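Local coordinates for TPR repeat-containing protein (Cytophaga hutchinsonii, PDB 3U4T), which is of unknown function but, as a tetratricopeptide-repeat protein, probably offers a curved stack of helices for binding other proteins, at residues Y117-K121 with G122-L126; A127-Y130 with M131-I135; F165-V168 with L169-K172; Y202-L205 with I206-C209. The protein carries 1 engineered substitution. All coordinates share one frame; numbering follows the deposited sequence.

Contact 1: Y117-K121 with G122-L126; sequences YFYNK and GNFPL
F118 and L126 face each other across the tight turn that joins helices 109-120 and 124-131, a helical hairpin of the kind TPR folds are built from, with a Schellman motif at G122. CD2 of L126 sits over the middle of the F118 ring, 3.4 Å from its centroid and 13° off the normal, a CH-pi contact. Y117 CD2 lies over the opposite face, so the ring is sandwiched. L126 gets its branch there because CG is swung anti to the backbone N (chi1 -169°). The second aromatic pair is turned quite differently: F124 points its edge at the face of Y119 in an offset edge-to-face stack, centroids 5.6 Å apart and planes at 77°. Y119 also packs on Q150, A151 and Y154 of helix 142-154, and F124 shares Y154. Between these pairs the backbone turns tightly. G122 N donates to Y119 O at 3.1 Å, coming from above the carbonyl plane, and N123 N reaches F118 O at 2.7 Å. The positive phi of G122 calls for glycine, since a CB would jam against K121 O. The next helix is then capped by N123, whose OD1 accepts from L126 N at 2.9 Å.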
loop_
_atom_site.group_PDB
_atom_site.type_symbol
_atom_site.label_atom_id
_atom_site.label_comp_id
_atom_site.label_asym_id
_atom_site.label_seq_id
_atom_site.Cartn_x
_atom_site.Cartn_y
_atom_site.Cartn_z
ATOM N N TYR A 117 8.366 3.615 -3.603
ATOM C CA TYR A 117 8.890 4.976 -3.705
ATOM C C TYR A 117 8.979 5.432 -5.154
ATOM O O TYR A 117 8.476 6.487 -5.520
ATOM C CB TYR A 117 10.293 5.102 -3.096
ATOM C CG TYR A 117 10.899 6.465 -3.374
ATOM C CD1 TYR A 117 10.475 7.591 -2.665
ATOM C CD2 TYR A 117 11.816 6.648 -4.405
ATOM C CE1 TYR A 117 10.941 8.864 -2.977
ATOM C CE2 TYR A 117 12.294 7.926 -4.734
ATOM C CZ TYR A 117 11.848 9.029 -4.015
ATOM O OH TYR A 117 12.282 10.303 -4.353
ATOM N N PHE A 118 9.640 4.641 -5.977
ATOM C CA PHE A 118 9.797 5.005 -7.373
ATOM C C PHE A 118 8.480 4.916 -8.158
ATOM O O PHE A 118 8.294 5.600 -9.184
ATOM C CB PHE A 118 10.897 4.137 -7.993
ATOM C CG PHE A 118 12.271 4.488 -7.499
ATOM C CD1 PHE A 118 12.904 5.649 -7.931
ATOM C CD2 PHE A 118 12.895 3.710 -6.548
ATOM C CE1 PHE A 118 14.129 6.027 -7.415
ATOM C CE2 PHE A 118 14.130 4.090 -6.025
ATOM C CZ PHE A 118 14.741 5.248 -6.462
ATOM N N TYR A 119 7.572 4.078 -7.664
ATOM C CA TYR A 119 6.257 3.908 -8.269
ATOM C C TYR A 119 5.506 5.221 -8.092
ATOM O O TYR A 119 4.855 5.709 -9.021
ATOM C CB TYR A 119 5.511 2.758 -7.575
ATOM C CG TYR A 119 4.030 2.707 -7.846
ATOM C CD1 TYR A 119 3.135 3.453 -7.080
ATOM C CD2 TYR A 119 3.514 1.899 -8.860
ATOM C CE1 TYR A 119 1.762 3.394 -7.314
ATOM C CE2 TYR A 119 2.154 1.834 -9.102
ATOM C CZ TYR A 119 1.282 2.584 -8.329
ATOM O OH TYR A 119 -0.067 2.532 -8.604
ATOM N N ASN A 120 5.602 5.796 -6.900
ATOM C CA ASN A 120 4.930 7.060 -6.636
ATOM C C ASN A 120 5.615 8.200 -7.376
ATOM O O ASN A 120 5.035 9.268 -7.535
ATOM C CB ASN A 120 4.894 7.375 -5.130
ATOM C CG ASN A 120 4.126 6.334 -4.327
ATOM O OD1 ASN A 120 3.048 5.902 -4.727
ATOM N ND2 ASN A 120 4.677 5.943 -3.183
ATOM N N LYS A 121 6.849 7.982 -7.823
ATOM C CA LYS A 121 7.567 9.022 -8.556
ATOM C C LYS A 121 7.520 8.760 -10.058
ATOM O O LYS A 121 8.161 9.463 -10.835
ATOM C CB LYS A 121 9.023 9.120 -8.089
ATOM C CG LYS A 121 9.192 9.515 -6.628
ATOM C CD LYS A 121 8.479 10.807 -6.311
ATOM C CE LYS A 121 8.686 11.214 -4.870
ATOM N NZ LYS A 121 8.250 12.617 -4.685
ATOM N N GLY A 122 6.771 7.738 -10.470
ATOM C CA GLY A 122 6.647 7.442 -11.889
ATOM C C GLY A 122 7.759 6.684 -12.589
ATOM O O GLY A 122 7.820 6.663 -13.809
ATOM N N ASN A 123 8.677 6.084 -11.858
ATOM C CA ASN A 123 9.704 5.325 -12.562
ATOM C C ASN A 123 9.255 3.909 -12.344
ATOM O O ASN A 123 9.652 3.247 -11.390
ATOM C CB ASN A 123 11.097 5.510 -11.972
ATOM C CG ASN A 123 12.185 4.965 -12.894
ATOM O OD1 ASN A 123 12.165 3.793 -13.284
ATOM N ND2 ASN A 123 13.141 5.823 -13.247
ATOM N N PHE A 124 8.391 3.453 -13.232
ATOM C CA PHE A 124 7.850 2.129 -13.089
ATOM C C PHE A 124 8.870 1.034 -13.305
ATOM O O PHE A 124 8.850 0.031 -12.599
ATOM C CB PHE A 124 6.612 2.010 -13.979
ATOM C CG PHE A 124 5.532 2.971 -13.585
ATOM C CD1 PHE A 124 4.942 2.880 -12.331
ATOM C CD2 PHE A 124 5.169 4.022 -14.421
ATOM C CE1 PHE A 124 4.010 3.817 -11.908
ATOM C CE2 PHE A 124 4.236 4.969 -14.006
ATOM C CZ PHE A 124 3.656 4.867 -12.745
ATOM N N PRO A 125 9.793 1.212 -14.258
ATOM C CA PRO A 125 10.776 0.140 -14.441
ATOM C C PRO A 125 11.595 -0.088 -13.163
ATOM O O PRO A 125 11.810 -1.232 -12.718
ATOM C CB PRO A 125 11.625 0.649 -15.600
ATOM C CG PRO A 125 10.608 1.374 -16.431
ATOM C CD PRO A 125 9.851 2.173 -15.372
ATOM N N LEU A 126 12.046 0.997 -12.556
ATOM C CA LEU A 126 12.832 0.860 -11.337
ATOM C C LEU A 126 11.939 0.255 -10.246
ATOM O O LEU A 126 12.327 -0.697 -9.575
ATOM C CB LEU A 126 13.376 2.232 -10.914
ATOM C CG LEU A 126 14.437 2.343 -9.822
ATOM C CD1 LEU A 126 15.559 1.361 -10.105
ATOM C CD2 LEU A 126 14.971 3.770 -9.785
#

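Contact 2: A127-Y130 with M131-I135; sequences AIQY and MEKQI. Engineered in segment 131-135: E132 (natural residue Ser).
A127 O takes the N-H of M131 at 2.9 Å, an i to i+4 helix bond near the end of helix 124-131, and the selenomethionine side chain starts off against the same oxygen, its CB 3.3 Å from A127 O. One residue on, E132 N donates to I128 O; by K133 the spacing has shortened, and K133 N reaches back three residues to Y130 O at 3.1 Å. On the flank toward helix 109-120, where Y130 meets I114 and K133 meets Y111, K133 lies alongside Y130, with CE 3.6 Å from the ring centroid in a CH-pi contact. The bend at chi4 (-60°) then lifts NZ to 4.8 Å from that centroid, still over the face, a cation-pi arrangement. NZ also makes a weak hydrogen bond to Q129 OE1. Replacing Y130 with an alanine would probably leave the lysine amine without its aromatic platform, free to swing about the weak Q129 bond. E132, an engineered residue, runs beside I128, its CD 3.7 Å from I128 CG2, while its OE2 bonds to Y152 OH of helix 142-154. K133 thus rests its charge on a pi face and an amide oxygen, both neutral, with no salt bridge within these segments.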
loop_
_atom_site.group_PDB
_atom_site.type_symbol
_atom_site.label_atom_id
_atom_site.label_comp_id
_atom_site.label_asym_id
_atom_site.label_seq_id
_atom_site.Cartn_x
_atom_site.Cartn_y
_atom_site.Cartn_z
ATOM N N ALA A 127 10.733 0.797 -10.084
ATOM C CA ALA A 127 9.783 0.299 -9.082
ATOM C C ALA A 127 9.522 -1.201 -9.254
ATOM O O ALA A 127 9.538 -1.967 -8.282
ATOM C CB ALA A 127 8.466 1.067 -9.185
ATOM N N ILE A 128 9.282 -1.614 -10.495
ATOM C CA ILE A 128 9.041 -3.013 -10.796
ATOM C C ILE A 128 10.265 -3.854 -10.476
ATOM O O ILE A 128 10.144 -4.923 -9.867
ATOM C CB ILE A 128 8.720 -3.222 -12.280
ATOM C CG1 ILE A 128 7.420 -2.508 -12.640
ATOM C CG2 ILE A 128 8.628 -4.720 -12.575
ATOM C CD1 ILE A 128 7.095 -2.588 -14.107
ATOM N N GLN A 129 11.441 -3.385 -10.906
ATOM C CA GLN A 129 12.683 -4.125 -10.657
ATOM C C GLN A 129 12.815 -4.494 -9.194
ATOM O O GLN A 129 13.075 -5.656 -8.860
ATOM C CB GLN A 129 13.936 -3.325 -11.043
ATOM C CG GLN A 129 15.201 -4.056 -10.575
ATOM C CD GLN A 129 16.375 -3.150 -10.233
ATOM O OE1 GLN A 129 17.264 -3.547 -9.484
ATOM N NE2 GLN A 129 16.398 -1.940 -10.797
ATOM N N TYR A 130 12.644 -3.496 -8.326
ATOM C CA TYR A 130 12.759 -3.702 -6.893
ATOM C C TYR A 130 11.594 -4.461 -6.269
ATOM O O TYR A 130 11.791 -5.234 -5.326
ATOM C CB TYR A 130 12.960 -2.365 -6.186
ATOM C CG TYR A 130 14.414 -1.961 -6.065
ATOM C CD1 TYR A 130 15.109 -2.112 -4.861
ATOM C CD2 TYR A 130 15.107 -1.459 -7.158
ATOM C CE1 TYR A 130 16.471 -1.768 -4.755
ATOM C CE2 TYR A 130 16.461 -1.115 -7.062
ATOM C CZ TYR A 130 17.132 -1.275 -5.860
ATOM O OH TYR A 130 18.466 -0.954 -5.775
HETATM N N MSE A 131 10.382 -4.240 -6.776
HETATM C CA MSE A 131 9.237 -4.967 -6.247
HETATM C C MSE A 131 9.400 -6.459 -6.561
HETATM O O MSE A 131 8.961 -7.304 -5.791
HETATM C CB MSE A 131 7.932 -4.436 -6.838
HETATM C CG MSE A 131 7.312 -3.291 -6.036
HETATM SE SE MSE A 131 5.804 -2.553 -6.950
HETATM C CE MSE A 131 5.694 -0.875 -5.969
ATOM N N GLU A 132 10.052 -6.778 -7.677
ATOM C CA GLU A 132 10.274 -8.168 -8.059
ATOM C C GLU A 132 11.331 -8.854 -7.195
ATOM O O GLU A 132 11.402 -10.089 -7.168
ATOM C CB GLU A 132 10.682 -8.270 -9.530
ATOM C CG GLU A 132 9.565 -7.965 -10.517
ATOM C CD GLU A 132 10.030 -8.085 -11.948
ATOM O OE1 GLU A 132 11.156 -7.639 -12.221
ATOM O OE2 GLU A 132 9.289 -8.609 -12.805
ATOM N N LYS A 133 12.151 -8.058 -6.503
ATOM C CA LYS A 133 13.194 -8.596 -5.620
ATOM C C LYS A 133 12.562 -9.330 -4.445
ATOM O O LYS A 133 13.234 -10.062 -3.731
ATOM C CB LYS A 133 14.083 -7.482 -5.056
ATOM C CG LYS A 133 15.099 -6.868 -6.035
ATOM C CD LYS A 133 16.058 -5.948 -5.264
ATOM C CE LYS A 133 16.906 -5.065 -6.185
ATOM N NZ LYS A 133 17.776 -5.826 -7.128
ATOM N N GLN A 134 11.268 -9.114 -4.234
ATOM C CA GLN A 134 10.567 -9.782 -3.144
ATOM C C GLN A 134 10.092 -11.159 -3.582
ATOM O O GLN A 134 10.005 -12.076 -2.773
ATOM C CB GLN A 134 9.353 -8.973 -2.719
ATOM C CG GLN A 134 9.662 -7.676 -2.025
ATOM C CD GLN A 134 8.477 -6.751 -2.071
ATOM O OE1 GLN A 134 8.156 -6.080 -1.103
ATOM N NE2 GLN A 134 7.824 -6.706 -3.218
ATOM N N ILE A 135 9.794 -11.295 -4.870
ATOM C CA ILE A 135 9.301 -12.555 -5.406
ATOM C C ILE A 135 10.240 -13.741 -5.238
ATOM O O ILE A 135 11.396 -13.720 -5.665
ATOM C CB ILE A 135 8.950 -12.438 -6.911
ATOM C CG1 ILE A 135 8.024 -11.246 -7.144
ATOM C CG2 ILE A 135 8.225 -13.707 -7.382
ATOM C CD1 ILE A 135 6.717 -11.357 -6.419
#

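Contact 3: F165-V168 with L169-K172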
loop_
_atom_site.group_PDB
_atom_site.type_symbol
_atom_site.label_atom_id
_atom_site.label_comp_id
_atom_site.label_asym_id
_atom_site.label_seq_id
_atom_site.Cartn_x
_atom_site.Cartn_y
_atom_site.Cartn_z
ATOM N N PHE A 165 -2.420 -10.034 -10.687
ATOM C CA PHE A 165 -3.673 -9.849 -9.964
ATOM C C PHE A 165 -4.328 -11.215 -9.758
ATOM O O PHE A 165 -5.037 -11.432 -8.775
ATOM C CB PHE A 165 -4.614 -8.901 -10.719
ATOM C CG PHE A 165 -4.129 -7.480 -10.767
ATOM C CD1 PHE A 165 -3.661 -6.848 -9.606
ATOM C CD2 PHE A 165 -4.114 -6.774 -11.970
ATOM C CE1 PHE A 165 -3.190 -5.530 -9.655
ATOM C CE2 PHE A 165 -3.649 -5.465 -12.024
ATOM C CZ PHE A 165 -3.184 -4.845 -10.870
ATOM N N VAL A 166 -4.090 -12.133 -10.695
ATOM C CA VAL A 166 -4.618 -13.488 -10.575
ATOM C C VAL A 166 -4.011 -14.100 -9.316
ATOM O O VAL A 166 -4.633 -14.920 -8.655
ATOM C CB VAL A 166 -4.219 -14.375 -11.770
ATOM C CG1 VAL A 166 -4.436 -15.834 -11.419
ATOM C CG2 VAL A 166 -5.044 -14.009 -12.988
ATOM N N LYS A 167 -2.782 -13.698 -9.001
ATOM C CA LYS A 167 -2.090 -14.193 -7.816
ATOM C C LYS A 167 -2.707 -13.657 -6.543
ATOM O O LYS A 167 -2.756 -14.364 -5.530
ATOM C CB LYS A 167 -0.610 -13.805 -7.843
ATOM C CG LYS A 167 0.286 -14.749 -8.610
ATOM C CD LYS A 167 0.435 -16.070 -7.869
ATOM C CE LYS A 167 1.460 -16.956 -8.555
ATOM N NZ LYS A 167 1.718 -18.198 -7.788
ATOM N N VAL A 168 -3.155 -12.402 -6.571
ATOM C CA VAL A 168 -3.779 -11.824 -5.384
ATOM C C VAL A 168 -5.038 -12.642 -5.088
ATOM O O VAL A 168 -5.332 -12.980 -3.945
ATOM C CB VAL A 168 -4.158 -10.346 -5.604
ATOM C CG1 VAL A 168 -4.910 -9.801 -4.391
ATOM C CG2 VAL A 168 -2.900 -9.527 -5.835
ATOM N N LEU A 169 -5.770 -12.970 -6.143
ATOM C CA LEU A 169 -6.981 -13.767 -6.009
ATOM C C LEU A 169 -6.682 -15.164 -5.489
ATOM O O LEU A 169 -7.371 -15.651 -4.601
ATOM C CB LEU A 169 -7.706 -13.859 -7.356
ATOM C CG LEU A 169 -8.470 -12.581 -7.698
ATOM C CD1 LEU A 169 -8.939 -12.636 -9.139
ATOM C CD2 LEU A 169 -9.636 -12.412 -6.725
ATOM N N GLU A 170 -5.655 -15.804 -6.039
ATOM C CA GLU A 170 -5.293 -17.146 -5.607
ATOM C C GLU A 170 -5.058 -17.208 -4.108
ATOM O O GLU A 170 -5.506 -18.132 -3.441
ATOM C CB GLU A 170 -4.025 -17.618 -6.307
ATOM C CG GLU A 170 -4.125 -17.779 -7.805
ATOM C CD GLU A 170 -2.872 -18.410 -8.388
ATOM O OE1 GLU A 170 -1.835 -18.429 -7.687
ATOM O OE2 GLU A 170 -2.923 -18.879 -9.544
ATOM N N LEU A 171 -4.348 -16.218 -3.584
ATOM C CA LEU A 171 -4.020 -16.159 -2.166
ATOM C C LEU A 171 -5.199 -15.751 -1.288
ATOM O O LEU A 171 -5.325 -16.210 -0.155
ATOM C CB LEU A 171 -2.860 -15.183 -1.961
ATOM C CG LEU A 171 -1.651 -15.358 -2.886
ATOM C CD1 LEU A 171 -0.639 -14.269 -2.582
ATOM C CD2 LEU A 171 -1.020 -16.736 -2.685
ATOM N N LYS A 172 -6.038 -14.854 -1.789
ATOM C CA LYS A 172 -7.223 -14.424 -1.044
ATOM C C LYS A 172 -8.401 -14.478 -2.020
ATOM O O LYS A 172 -8.743 -13.468 -2.632
ATOM C CB LYS A 172 -7.062 -13.003 -0.487
ATOM C CG LYS A 172 -5.955 -12.847 0.545
ATOM C CD LYS A 172 -6.157 -13.731 1.766
ATOM C CE LYS A 172 -5.079 -13.475 2.818
ATOM N NZ LYS A 172 -5.055 -12.053 3.268
#
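E170 leans back over the preceding turn of helix 158-171 and touches V166 and K167 along nearly its whole length. Its CB lies 3.6 Å from K167 O and is equally close to V166 O. CG presses tighter, 3.0 Å from V166 O, the same oxygen that accepts E170 N in the helix bond. Beyond CG the chain runs extended, bringing CD level with the methylenes of K167. At the tip the two oxygens part company: OE2 rests 3.9 Å from V166 CG1, whereas OE1 lies 3.3 Å from K167 CD and forms a salt bridge to K167 NZ at 3.6 Å. K167 meets it by bending at chi2 (-70°), its chain crossing the glutamate obliquely. This i, i+3 pair lies on an exposed part of a tetratricopeptide repeat helix, while F165 and V166 pack on helix 176-189 and K167 and V168 on F145 of helix 142-154. L171 continues toward F145 as well, with CG 3.0 Å from K167 O. With alanine at L171 the packing on F145 would probably be lost, though K167 O keeps its backbone bond. K172 N still donates to V168 O at 2.9 Å, but K172 itself leaves helical angles.

Contact 4: Y202-L205 with I206-C209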
loop_
_atom_site.group_PDB
_atom_site.type_symbol
_atom_site.label_atom_id
_atom_site.label_comp_id
_atom_site.label_asym_id
_atom_site.label_seq_id
_atom_site.Cartn_x
_atom_site.Cartn_y
_atom_site.Cartn_z
ATOM N N TYR A 202 -15.831 -7.356 -13.773
ATOM C CA TYR A 202 -16.657 -6.325 -13.155
ATOM C C TYR A 202 -17.958 -6.966 -12.667
ATOM O O TYR A 202 -18.542 -6.530 -11.663
ATOM C CB TYR A 202 -16.959 -5.186 -14.152
ATOM C CG TYR A 202 -15.895 -4.099 -14.190
ATOM C CD1 TYR A 202 -15.411 -3.539 -13.009
ATOM C CD2 TYR A 202 -15.369 -3.638 -15.398
ATOM C CE1 TYR A 202 -14.419 -2.546 -13.028
ATOM C CE2 TYR A 202 -14.374 -2.640 -15.425
ATOM C CZ TYR A 202 -13.909 -2.109 -14.233
ATOM O OH TYR A 202 -12.916 -1.164 -14.224
ATOM N N GLU A 203 -18.410 -8.004 -13.373
ATOM C CA GLU A 203 -19.638 -8.686 -12.978
ATOM C C GLU A 203 -19.371 -9.387 -11.659
ATOM O O GLU A 203 -20.210 -9.348 -10.757
ATOM C CB GLU A 203 -20.087 -9.681 -14.053
ATOM C CG GLU A 203 -20.683 -8.996 -15.271
ATOM C CD GLU A 203 -21.068 -9.958 -16.373
ATOM O OE1 GLU A 203 -20.287 -10.892 -16.644
ATOM O OE2 GLU A 203 -22.143 -9.767 -16.980
ATOM N N LYS A 204 -18.197 -10.007 -11.530
ATOM C CA LYS A 204 -17.851 -10.680 -10.284
ATOM C C LYS A 204 -17.637 -9.647 -9.176
ATOM O O LYS A 204 -17.945 -9.899 -8.010
ATOM C CB LYS A 204 -16.593 -11.526 -10.465
ATOM C CG LYS A 204 -16.867 -13.020 -10.630
ATOM C CD LYS A 204 -17.304 -13.656 -9.308
ATOM C CE LYS A 204 -17.419 -15.179 -9.417
ATOM N NZ LYS A 204 -17.400 -15.849 -8.077
ATOM N N LEU A 205 -17.115 -8.481 -9.550
ATOM C CA LEU A 205 -16.875 -7.406 -8.595
ATOM C C LEU A 205 -18.194 -6.991 -7.956
ATOM O O LEU A 205 -18.277 -6.770 -6.751
ATOM C CB LEU A 205 -16.283 -6.195 -9.293
ATOM C CG LEU A 205 -15.957 -5.112 -8.274
ATOM C CD1 LEU A 205 -14.684 -5.500 -7.546
ATOM C CD2 LEU A 205 -15.755 -3.791 -8.959
ATOM N N ILE A 206 -19.223 -6.866 -8.784
ATOM C CA ILE A 206 -20.548 -6.501 -8.298
ATOM C C ILE A 206 -21.088 -7.688 -7.498
ATOM O O ILE A 206 -21.824 -7.509 -6.530
ATOM C CB ILE A 206 -21.517 -6.197 -9.471
ATOM C CG1 ILE A 206 -21.081 -4.930 -10.200
ATOM C CG2 ILE A 206 -22.937 -6.051 -8.953
ATOM C CD1 ILE A 206 -21.897 -4.645 -11.468
ATOM N N GLU A 207 -20.720 -8.900 -7.912
ATOM C CA GLU A 207 -21.174 -10.101 -7.218
ATOM C C GLU A 207 -20.756 -10.010 -5.759
ATOM O O GLU A 207 -21.596 -10.003 -4.859
ATOM C CB GLU A 207 -20.576 -11.368 -7.851
ATOM C CG GLU A 207 -21.578 -12.218 -8.635
ATOM C CD GLU A 207 -20.922 -13.372 -9.378
ATOM O OE1 GLU A 207 -20.260 -14.199 -8.719
ATOM O OE2 GLU A 207 -21.069 -13.458 -10.619
ATOM N N VAL A 208 -19.453 -9.913 -5.528
ATOM C CA VAL A 208 -18.943 -9.832 -4.168
ATOM C C VAL A 208 -19.144 -8.463 -3.514
ATOM O O VAL A 208 -19.007 -8.326 -2.301
ATOM C CB VAL A 208 -17.443 -10.196 -4.121
ATOM C CG1 VAL A 208 -17.202 -11.520 -4.845
ATOM C CG2 VAL A 208 -16.620 -9.081 -4.740
ATOM N N CYS A 209 -19.481 -7.449 -4.305
ATOM C CA CYS A 209 -19.679 -6.102 -3.749
ATOM C C CYS A 209 -21.100 -5.597 -3.563
ATOM O O CYS A 209 -21.380 -4.838 -2.644
ATOM C CB CYS A 209 -18.914 -5.066 -4.576
ATOM S SG CYS A 209 -17.137 -5.042 -4.332
HETATM O O HOH W 1 -22.547 -10.643 -11.813
#
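The last two turns of helix 199-209, one of the packed helices in this TPR-containing chain, bring K204 against E207. K204 and E207 cross at an angle on the polar flank. The lysine bends at chi2 (-73°) and lays its methylenes on the carboxylate, CD 3.1 Å from E207 OE1, before NZ reaches the same oxygen in a salt bridge of 3.4 Å. The other carboxylate oxygen faces solvent: a water gives a weak hydrogen bond to E207 OE2 while donating to E203 O at 2.9 Å. That carbonyl is therefore gripped twice, because E207 N also donates to it. The carboxylate of E203 takes no part here and pairs instead with K199 in a salt bridge, and Y202 sends its ring away, its hydroxyl bonding to E222. The flank toward helix 217-233 is mostly apolar. I206 CG1 lies 3.3 Å from Y202 O, the oxygen that accepts the I206 N-H. L205 CD1 comes within 4.1 Å of C209 SG, one turn apart, a loose contact whose exact geometry is uncertain because C209 CB sits too close to L205 O in the model. V208 N donates to K204 O at 2.9 Å. Packing of one helix between its neighbours 176-189 and 217-233, with Y202 and C209 touching both, is consistent with the helical-repeat stacking of TPR proteins.

Along the chain the four contacts come strictly in series, with none crossing another or lying within another. Contact 1 closes the short turn between helices 109-120 and 124-131. Contact 2 follows on the second of these helices and runs into the loop before helix 142-154; the two touch, A127 CB packing on Y119 N and M131 CE on Y119 CB. Contact 3, within helix 158-171, lies about 17 Å from contact 2 between centres. Contact 4, within helix 199-209, is about 15 Å beyond contact 3, again centre to centre. Helix 142-154 is packed on by contacts 1, 2 and 3, and helix 176-189 by contacts 3 and 4, linking them through the stack.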